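Local coordinates for protein tyrosine--tRNA ligase, mitochondrial (Coccidioides posadasii, PDB 5IJX) that probably attaches L-tyrosine to its cognate mitochondrial tRNA at the expense of ATP, this piece being the class I catalytic part of the longer enzyme, at residues E208-I212 against A213-Y217; F248-D251 against A252-I256; R320-D323 against S324-E327. One frame throughout, in Å; residues are numbered along the deposited sequence.

Interaction 1 of 3, residues E208-I212 against A213-Y217; sequences EGMSI and AEFCY. With TYR (tyrosine), chain B.
Ser211 and Glu214 grip each other twice at the start of a short helix. Glu214 N donates to Ser211 OG at 3.0 Å, and the bond is nearly straight at 167°. Ser211 OG can take it because it stands between its own backbone N and carbonyl carbon, chi1 68°. In return Ser211 N donates to Glu214 OE1 at 2.9 Å, on the lone pair turned away from the other carboxylate oxygen. The pair forms a capping box, with Ser211 as the N-cap of helix 212-215. Behind the cap, Phe215 N bonds to Ser211 O at 3.0 Å and Cys216 N to Ile212 O at 2.9 Å.

The buried side is closely filled. Met210 is a selenomethionine whose chain bends at its last torsion. Its CE lies against the backbone, 3.3 Å from Phe215 N, with Phe215 CB at 4.1 Å. Its SE sits at the edge of the Phe215 ring, near the ring plane. Ile212 CG2 meets Cys216 SG at 3.9 Å. The second subunit covers this region: its Leu189 packs on Ile212 and its Leu191 on Phe215. Tyr217, also buried, points away from the cap to the bound tyrosine. Its OH accepts from the N of that ligand at 3.3 Å and is also hydrogen-bonded to Asp73.

The side of Glu214 is looser. This residue is partly exposed, and its OE2 forms a salt bridge with Arg203, so both carboxylate oxygens have a partner.

Interaction 2 of 3, residues F248-D251 against A252-I256; sequences FGMD and AIKGI
Met250 and Lys254 lie side by side one turn apart on helix 243-259, pointing the same way. This helix is the crossover of a beta-alpha-beta unit, between parallel strands 233-239 and 279-283 of the class I nucleotide-binding fold. Both chains leave the backbone with CG anti to the carbonyl carbon, chi1 -63° and -67°. Lys254 then runs on fully extended, and its CG passes 3.5 Å from Met250 O. Met250, a selenomethionine, bends at its last torsion instead. That bend turns CE towards the lysine tip, 3.6 Å from Lys254 NZ. Asp251 is exposed next to them. Its OD1 is 4.8 Å from Lys254 NZ, too far for a contact, though the opposite charges probably attract weakly.

Ile253 faces another way. Its CG1 lies 3.6 Å from Gly249 O. Ile253 packs on Phe225, Trp226 and Phe229 of helix 217-229. Ala252 touches Leu185 of helix 178-186, while Met250 touches Pro278, close before strand 279-283.

The backbone bonds are those of a regular alpha helix. Ala252 N donates to Phe248 O, Ile253 N to Gly249 O and Gly255 N to Asp251 O. Lys254 N reaches Met250 O at 2.8 Å, with an N-H to acceptor angle of 168°.

Interaction 3 of 3, residues R320-D323 against S324-E327; sequences RVAD and SDVE
Asp325 reaches back to Val321 and Ala322 across a turn. Its CB lies 4.2 Å from Val321 CG1 and 3.9 Å from Ala322 O. The next atom, CG, is set anti to the carbonyl carbon, chi1 -62°, and comes 4.0 Å from Ala322 CB. At the tip, OD2 touches that same methyl at 3.5 Å. The OD2 side of the carboxylate lies beside Ala322, while the side chain as a whole crosses that of Val321 at about a right angle.

Residues Ala322 to Asp325 form a type I beta turn, with Asp323 and Ser324 at its corners. Asp325 N closes it by donating to Ala322 O at 3.1 Å. The donor stands above the carbonyl plane, 67° out of it, and does not meet a lone pair. The turn links helix 311-319 to helix 326-333. Arg320 is the first residue to leave helical geometry after the former.

Much of this contact is at the surface. Ala322, Asp323 and Ser324 are exposed. Val326 is buried and packs on Met345 of helix 338-350 and on Ala357 and Gln358 of helix 356-370. Its CG1 also lies 3.6 Å from Asp323 O. Gln358 reaches back to the turn as well: its NE2 makes a hydrogen bond to Val321 O and a weak hydrogen bond to Asp323 OD1. His348 NE2 adds a second weak hydrogen bond to that same carboxylate oxygen.

Overall arrangement
Along the chain the three contacts come in series; none nests in or crosses another. Interactions 1 and 3 close short turns; interaction 2 closes no loop. Interaction 1 follows helix 198-205 and starts helix 212-215, beside the second subunit and the tyrosine pocket. Helix 217-229 and strand 233-239 come next. Interaction 2 then lies within helix 243-259, which packs on helix 217-229 and leads to strand 279-283. Centres of interactions 1 and 2 are about 20 Å apart, without touching. Interaction 3 links helices 311-319 and 326-333 farther on. Its centre is about 40 Å from that of interaction 2, on the opposite side of the chain's centre.

Interaction 1 of 3, residues E208-I212 against A213-Y217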
ATOM      1  N   GLU A 208      20.611  10.443   3.589  1.00 94.99           N
ATOM      2  CA  GLU A 208      20.337   9.677   2.376  1.00 91.06           C
ATOM      3  C   GLU A 208      18.844   9.414   2.230  1.00 93.19           C
ATOM      4  O   GLU A 208      18.274   9.584   1.147  1.00 89.78           O
ATOM      5  CB  GLU A 208      21.116   8.361   2.405  1.00 82.97           C
ATOM      6  CG  GLU A 208      21.003   7.539   1.128  1.00 87.87           C
ATOM      7  N   GLY A 209      18.198   8.998   3.312  1.00 97.47           N
ATOM      8  CA  GLY A 209      16.765   8.823   3.317  1.00 95.83           C
ATOM      9  C   GLY A 209      16.323   7.566   2.596  1.00 91.51           C
ATOM     10  O   GLY A 209      17.115   6.696   2.219  1.00 95.44           O
HETATM   11  N   MSE A 210      15.011   7.482   2.406  1.00 83.98           N
HETATM   12  CA  MSE A 210      14.405   6.360   1.710  1.00 74.47           C
HETATM   13  C   MSE A 210      13.247   6.815   0.854  1.00 70.28           C
HETATM   14  O   MSE A 210      12.790   7.952   0.946  1.00 75.94           O
HETATM   15  CB  MSE A 210      13.879   5.312   2.688  1.00 73.11           C
HETATM   16  CG  MSE A 210      14.726   5.055   3.904  1.00 67.10           C
HETATM   17 SE   MSE A 210      13.719   3.949   5.132  0.65 54.61          SE
HETATM   18  CE  MSE A 210      13.418   2.406   3.990  1.00 55.30           C
ATOM     19  N   SER A 211      12.772   5.898   0.025  1.00 62.23           N
ATOM     20  CA  SER A 211      11.460   6.024  -0.578  1.00 61.91           C
ATOM     21  C   SER A 211      10.425   5.366   0.327  1.00 62.27           C
ATOM     22  O   SER A 211      10.755   4.580   1.219  1.00 60.66           O
ATOM     23  CB  SER A 211      11.435   5.378  -1.963  1.00 57.53           C
ATOM     24  OG  SER A 211      11.562   3.970  -1.870  1.00 55.78           O
ATOM     25  N   ILE A 212       9.157   5.707   0.096  1.00 56.22           N
ATOM     26  CA  ILE A 212       8.075   5.017   0.790  1.00 54.72           C
ATOM     27  C   ILE A 212       8.058   3.544   0.401  1.00 57.39           C
ATOM     28  O   ILE A 212       7.764   2.670   1.227  1.00 48.25           O
ATOM     29  CB  ILE A 212       6.730   5.706   0.493  1.00 60.13           C
ATOM     30  CG1 ILE A 212       6.719   7.122   1.084  1.00 58.55           C
ATOM     31  CG2 ILE A 212       5.570   4.878   1.026  1.00 63.51           C
ATOM     32  CD1 ILE A 212       6.954   7.184   2.589  1.00 50.93           C
ATOM     33  N   ALA A 213       8.372   3.243  -0.860  1.00 44.26           N
ATOM     34  CA  ALA A 213       8.453   1.850  -1.283  1.00 52.02           C
ATOM     35  C   ALA A 213       9.459   1.080  -0.432  1.00 60.54           C
ATOM     36  O   ALA A 213       9.160  -0.009   0.070  1.00 57.98           O
ATOM     37  CB  ALA A 213       8.822   1.776  -2.764  1.00 51.06           C
ATOM     38  N   GLU A 214      10.660   1.638  -0.255  1.00 62.96           N
ATOM     39  CA  GLU A 214      11.655   0.991   0.596  1.00 60.85           C
ATOM     40  C   GLU A 214      11.142   0.832   2.022  1.00 60.23           C
ATOM     41  O   GLU A 214      11.315  -0.226   2.641  1.00 53.13           O
ATOM     42  CB  GLU A 214      12.956   1.794   0.586  1.00 62.50           C
ATOM     43  CG  GLU A 214      13.692   1.793  -0.744  1.00 68.28           C
ATOM     44  CD  GLU A 214      14.927   2.673  -0.720  1.00 67.87           C
ATOM     45  OE1 GLU A 214      14.788   3.888  -0.464  1.00 67.89           O
ATOM     46  OE2 GLU A 214      16.036   2.147  -0.944  1.00 77.64           O
ATOM     47  N   PHE A 215      10.508   1.876   2.559  1.00 50.17           N
ATOM     48  CA  PHE A 215      10.018   1.829   3.932  1.00 47.55           C
ATOM     49  C   PHE A 215       8.965   0.745   4.116  1.00 52.00           C
ATOM     50  O   PHE A 215       8.860   0.160   5.200  1.00 66.61           O
ATOM     51  CB  PHE A 215       9.459   3.200   4.318  1.00 55.11           C
ATOM     52  CG  PHE A 215       8.905   3.265   5.711  1.00 57.58           C
ATOM     53  CD1 PHE A 215       9.744   3.218   6.809  1.00 62.68           C
ATOM     54  CD2 PHE A 215       7.543   3.393   5.922  1.00 56.80           C
ATOM     55  CE1 PHE A 215       9.235   3.286   8.092  1.00 64.72           C
ATOM     56  CE2 PHE A 215       7.029   3.462   7.200  1.00 60.05           C
ATOM     57  CZ  PHE A 215       7.876   3.407   8.287  1.00 64.19           C
ATOM     58  N   CYS A 216       8.187   0.459   3.075  1.00 60.85           N
ATOM     59  CA  CYS A 216       7.110  -0.520   3.144  1.00 57.93           C
ATOM     60  C   CYS A 216       7.554  -1.930   2.775  1.00 58.71           C
ATOM     61  O   CYS A 216       6.719  -2.841   2.756  1.00 55.10           O
ATOM     62  CB  CYS A 216       5.958  -0.089   2.227  1.00 48.66           C
ATOM     63  SG  CYS A 216       5.152   1.452   2.732  0.65 52.54           S
ATOM     64  N   TYR A 217       8.838  -2.137   2.485  1.00 59.24           N
ATOM     65  CA  TYR A 217       9.313  -3.480   2.160  1.00 55.34           C
ATOM     66  C   TYR A 217       8.980  -4.493   3.247  1.00 47.36           C
ATOM     67  O   TYR A 217       8.371  -5.533   2.930  1.00 48.96           O
ATOM     68  CB  TYR A 217      10.819  -3.436   1.888  1.00 54.13           C
ATOM     69  CG  TYR A 217      11.386  -4.759   1.429  1.00 64.81           C
ATOM     70  CD1 TYR A 217      11.570  -5.025   0.080  1.00 61.62           C
ATOM     71  CD2 TYR A 217      11.729  -5.745   2.346  1.00 75.17           C
ATOM     72  CE1 TYR A 217      12.086  -6.235  -0.343  1.00 68.16           C
ATOM     73  CE2 TYR A 217      12.240  -6.956   1.933  1.00 78.91           C
ATOM     74  CZ  TYR A 217      12.419  -7.198   0.590  1.00 76.97           C
ATOM     75  OH  TYR A 217      12.932  -8.409   0.181  1.00 70.28           O
TER
HETATM   76  N   TYR B 501      14.412 -10.470   2.226  1.00 71.34           N
HETATM   77  CA  TYR B 501      14.961 -11.602   1.490  1.00 77.88           C
HETATM   78  C   TYR B 501      16.350 -11.268   0.942  1.00 80.94           C
HETATM   79  O   TYR B 501      17.180 -12.151   0.709  1.00 73.96           O
HETATM   80  CB  TYR B 501      14.025 -11.998   0.343  1.00 76.73           C
HETATM   81  CG  TYR B 501      12.597 -12.294   0.766  1.00 63.18           C
HETATM   82  CD1 TYR B 501      12.320 -12.930   1.970  1.00 55.85           C
HETATM   83  CD2 TYR B 501      11.526 -11.936  -0.043  1.00 56.12           C
HETATM   84  CE1 TYR B 501      11.015 -13.200   2.354  1.00 57.41           C
HETATM   85  CE2 TYR B 501      10.221 -12.200   0.332  1.00 53.17           C
HETATM   86  CZ  TYR B 501       9.969 -12.832   1.530  1.00 56.95           C
HETATM   87  OH  TYR B 501       8.669 -13.094   1.900  1.00 52.88           O
HETATM   88  OXT TYR B 501      16.675 -10.102   0.716  1.00 84.91           O

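Interaction 2 of 3, residues F248-D251 against A252-I256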
ATOM      1  N   PHE A 248       9.326  -8.923  12.637  1.00 60.51           N
ATOM      2  CA  PHE A 248       8.289  -8.029  12.130  1.00 56.03           C
ATOM      3  C   PHE A 248       7.133  -8.809  11.517  1.00 51.33           C
ATOM      4  O   PHE A 248       5.965  -8.454  11.708  1.00 54.88           O
ATOM      5  CB  PHE A 248       8.881  -7.067  11.097  1.00 58.67           C
ATOM      6  CG  PHE A 248       7.886  -6.085  10.541  1.00 54.28           C
ATOM      7  CD1 PHE A 248       7.833  -4.789  11.022  1.00 65.93           C
ATOM      8  CD2 PHE A 248       7.005  -6.458   9.534  1.00 56.77           C
ATOM      9  CE1 PHE A 248       6.918  -3.880  10.513  1.00 66.47           C
ATOM     10  CE2 PHE A 248       6.089  -5.556   9.023  1.00 59.31           C
ATOM     11  CZ  PHE A 248       6.046  -4.266   9.513  1.00 63.65           C
ATOM     12  N   GLY A 249       7.438  -9.859  10.754  1.00 54.71           N
ATOM     13  CA  GLY A 249       6.374 -10.681  10.204  1.00 57.26           C
ATOM     14  C   GLY A 249       5.499 -11.275  11.289  1.00 57.21           C
ATOM     15  O   GLY A 249       4.273 -11.134  11.267  1.00 61.03           O
HETATM   16  N   MSE A 250       6.121 -11.929  12.264  1.00 56.63           N
HETATM   17  CA  MSE A 250       5.380 -12.581  13.331  1.00 58.82           C
HETATM   18  C   MSE A 250       4.483 -11.573  14.020  1.00 51.72           C
HETATM   19  O   MSE A 250       3.261 -11.729  14.046  1.00 50.30           O
HETATM   20  CB  MSE A 250       6.334 -13.216  14.336  1.00 68.43           C
HETATM   21  CG  MSE A 250       7.196 -14.306  13.740  1.00 72.32           C
HETATM   22 SE   MSE A 250       8.606 -14.855  14.950  0.57 62.84          SE
HETATM   23  CE  MSE A 250       7.585 -14.858  16.616  1.00 60.49           C
ATOM     24  N   ASP A 251       5.098 -10.520  14.564  1.00 51.68           N
ATOM     25  CA  ASP A 251       4.321  -9.482  15.227  1.00 61.09           C
ATOM     26  C   ASP A 251       3.198  -8.974  14.337  1.00 58.34           C
ATOM     27  O   ASP A 251       2.122  -8.621  14.833  1.00 57.90           O
ATOM     28  CB  ASP A 251       5.228  -8.326  15.641  1.00 63.14           C
ATOM     29  CG  ASP A 251       6.211  -8.724  16.726  1.00 72.89           C
ATOM     30  OD1 ASP A 251       5.985  -9.766  17.380  1.00 75.42           O
ATOM     31  OD2 ASP A 251       7.205  -7.992  16.934  1.00 71.68           O
ATOM     32  N   ALA A 252       3.418  -8.940  13.022  1.00 47.13           N
ATOM     33  CA  ALA A 252       2.357  -8.515  12.118  1.00 45.89           C
ATOM     34  C   ALA A 252       1.193  -9.496  12.170  1.00 55.38           C
ATOM     35  O   ALA A 252       0.051  -9.116  12.461  1.00 68.03           O
ATOM     36  CB  ALA A 252       2.900  -8.379  10.693  1.00 48.70           C
ATOM     37  N   ILE A 253       1.475 -10.777  11.923  1.00 59.56           N
ATOM     38  CA  ILE A 253       0.420 -11.787  11.917  1.00 62.66           C
ATOM     39  C   ILE A 253      -0.315 -11.788  13.249  1.00 56.40           C
ATOM     40  O   ILE A 253      -1.550 -11.748  13.298  1.00 55.90           O
ATOM     41  CB  ILE A 253       1.005 -13.174  11.596  1.00 67.33           C
ATOM     42  CG1 ILE A 253       1.566 -13.188  10.170  1.00 61.17           C
ATOM     43  CG2 ILE A 253      -0.059 -14.260  11.781  1.00 68.73           C
ATOM     44  CD1 ILE A 253       2.292 -14.459   9.801  1.00 65.27           C
ATOM     45  N   LYS A 254       0.434 -11.849  14.350  1.00 49.95           N
ATOM     46  CA  LYS A 254      -0.189 -11.777  15.665  1.00 55.39           C
ATOM     47  C   LYS A 254      -1.104 -10.565  15.753  1.00 61.95           C
ATOM     48  O   LYS A 254      -2.265 -10.676  16.168  1.00 69.92           O
ATOM     49  CB  LYS A 254       0.887 -11.739  16.752  1.00 54.43           C
ATOM     50  CG  LYS A 254       1.673 -13.046  16.860  1.00 58.14           C
ATOM     51  CD  LYS A 254       2.803 -12.968  17.874  1.00 61.91           C
ATOM     52  CE  LYS A 254       3.477 -14.324  18.052  1.00 63.46           C
ATOM     53  NZ  LYS A 254       4.796 -14.225  18.745  1.00 79.29           N
ATOM     54  N   GLY A 255      -0.613  -9.401  15.316  1.00 50.97           N
ATOM     55  CA  GLY A 255      -1.441  -8.207  15.355  1.00 53.09           C
ATOM     56  C   GLY A 255      -2.758  -8.401  14.633  1.00 58.17           C
ATOM     57  O   GLY A 255      -3.806  -7.938  15.091  1.00 63.84           O
ATOM     58  N   ILE A 256      -2.725  -9.098  13.497  1.00 54.96           N
ATOM     59  CA  ILE A 256      -3.955  -9.392  12.767  1.00 50.63           C
ATOM     60  C   ILE A 256      -4.875 -10.260  13.615  1.00 64.83           C
ATOM     61  O   ILE A 256      -6.067  -9.968  13.767  1.00 69.41           O
ATOM     62  CB  ILE A 256      -3.624 -10.057  11.419  1.00 49.59           C
ATOM     63  CG1 ILE A 256      -2.900  -9.056  10.516  1.00 56.72           C
ATOM     64  CG2 ILE A 256      -4.890 -10.577  10.746  1.00 55.55           C
ATOM     65  CD1 ILE A 256      -2.413  -9.644   9.209  1.00 61.04           C
TER

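Interaction 3 of 3, residues R320-D323 against S324-E327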
ATOM      1  N   ARG A 320      39.112 -26.815  -0.310  1.00111.80           N
ATOM      2  CA  ARG A 320      40.053 -25.964   0.408  1.00109.01           C
ATOM      3  C   ARG A 320      39.471 -25.375   1.688  1.00107.75           C
ATOM      4  O   ARG A 320      39.915 -24.306   2.128  1.00111.19           O
ATOM      5  CB  ARG A 320      40.543 -24.843  -0.510  1.00107.84           C
ATOM      6  N   VAL A 321      38.497 -26.040   2.301  1.00109.23           N
ATOM      7  CA  VAL A 321      37.906 -25.551   3.541  1.00107.12           C
ATOM      8  C   VAL A 321      38.844 -25.850   4.700  1.00110.77           C
ATOM      9  O   VAL A 321      39.495 -26.901   4.741  1.00113.90           O
ATOM     10  CB  VAL A 321      36.521 -26.181   3.764  1.00 97.11           C
ATOM     11  CG1 VAL A 321      35.997 -25.859   5.157  1.00 91.40           C
ATOM     12  CG2 VAL A 321      35.546 -25.686   2.707  1.00 85.86           C
ATOM     13  N   ALA A 322      38.907 -24.923   5.653  1.00116.12           N
ATOM     14  CA  ALA A 322      39.791 -25.078   6.799  1.00118.27           C
ATOM     15  C   ALA A 322      39.522 -26.394   7.513  1.00118.32           C
ATOM     16  O   ALA A 322      38.373 -26.823   7.652  1.00125.76           O
ATOM     17  CB  ALA A 322      39.600 -23.910   7.769  1.00122.71           C
ATOM     18  N   ASP A 323      40.599 -27.045   7.960  1.00124.10           N
ATOM     19  CA  ASP A 323      40.449 -28.210   8.824  1.00122.71           C
ATOM     20  C   ASP A 323      39.648 -27.867  10.075  1.00120.14           C
ATOM     21  O   ASP A 323      38.900 -28.708  10.584  1.00117.79           O
ATOM     22  CB  ASP A 323      41.824 -28.757   9.212  1.00122.12           C
ATOM     23  CG  ASP A 323      42.531 -29.436   8.054  1.00125.91           C
ATOM     24  OD1 ASP A 323      41.875 -30.205   7.322  1.00132.28           O
ATOM     25  OD2 ASP A 323      43.745 -29.201   7.878  1.00125.58           O
ATOM     26  N   SER A 324      39.789 -26.636  10.574  1.00118.43           N
ATOM     27  CA  SER A 324      39.073 -26.228  11.777  1.00121.52           C
ATOM     28  C   SER A 324      37.568 -26.178  11.554  1.00126.87           C
ATOM     29  O   SER A 324      36.797 -26.329  12.509  1.00127.61           O
ATOM     30  CB  SER A 324      39.579 -24.860  12.235  1.00122.51           C
ATOM     31  OG  SER A 324      38.760 -24.325  13.260  1.00129.33           O
ATOM     32  N   ASP A 325      37.131 -25.972  10.312  1.00129.07           N
ATOM     33  CA  ASP A 325      35.730 -25.711  10.018  1.00120.45           C
ATOM     34  C   ASP A 325      34.996 -26.882   9.383  1.00114.51           C
ATOM     35  O   ASP A 325      33.766 -26.825   9.267  1.00108.97           O
ATOM     36  CB  ASP A 325      35.612 -24.494   9.087  1.00118.54           C
ATOM     37  CG  ASP A 325      36.157 -23.228   9.712  1.00123.60           C
ATOM     38  OD1 ASP A 325      36.022 -23.064  10.942  1.00125.90           O
ATOM     39  OD2 ASP A 325      36.722 -22.397   8.971  1.00127.86           O
ATOM     40  N   VAL A 326      35.699 -27.940   8.975  1.00115.41           N
ATOM     41  CA  VAL A 326      35.067 -28.974   8.169  1.00114.23           C
ATOM     42  C   VAL A 326      33.968 -29.704   8.930  1.00115.71           C
ATOM     43  O   VAL A 326      33.075 -30.289   8.309  1.00121.62           O
ATOM     44  CB  VAL A 326      36.132 -29.959   7.645  1.00119.06           C
ATOM     45  CG1 VAL A 326      36.626 -30.870   8.755  1.00129.10           C
ATOM     46  CG2 VAL A 326      35.580 -30.762   6.483  1.00117.27           C
ATOM     47  N   GLU A 327      34.005 -29.689  10.262  1.00109.47           N
ATOM     48  CA  GLU A 327      32.972 -30.367  11.039  1.00107.70           C
ATOM     49  C   GLU A 327      31.638 -29.648  10.876  1.00108.10           C
ATOM     50  O   GLU A 327      30.686 -30.209  10.320  1.00111.19           O
ATOM     51  CB  GLU A 327      33.362 -30.442  12.517  1.00109.37           C
ATOM     52  CG  GLU A 327      32.950 -31.739  13.195  1.00110.49           C
ATOM     53  CD  GLU A 327      33.010 -31.653  14.706  1.00121.77           C
ATOM     54  OE1 GLU A 327      32.620 -30.603  15.259  1.00119.70           O
ATOM     55  OE2 GLU A 327      33.453 -32.633  15.342  1.00129.65           O
TER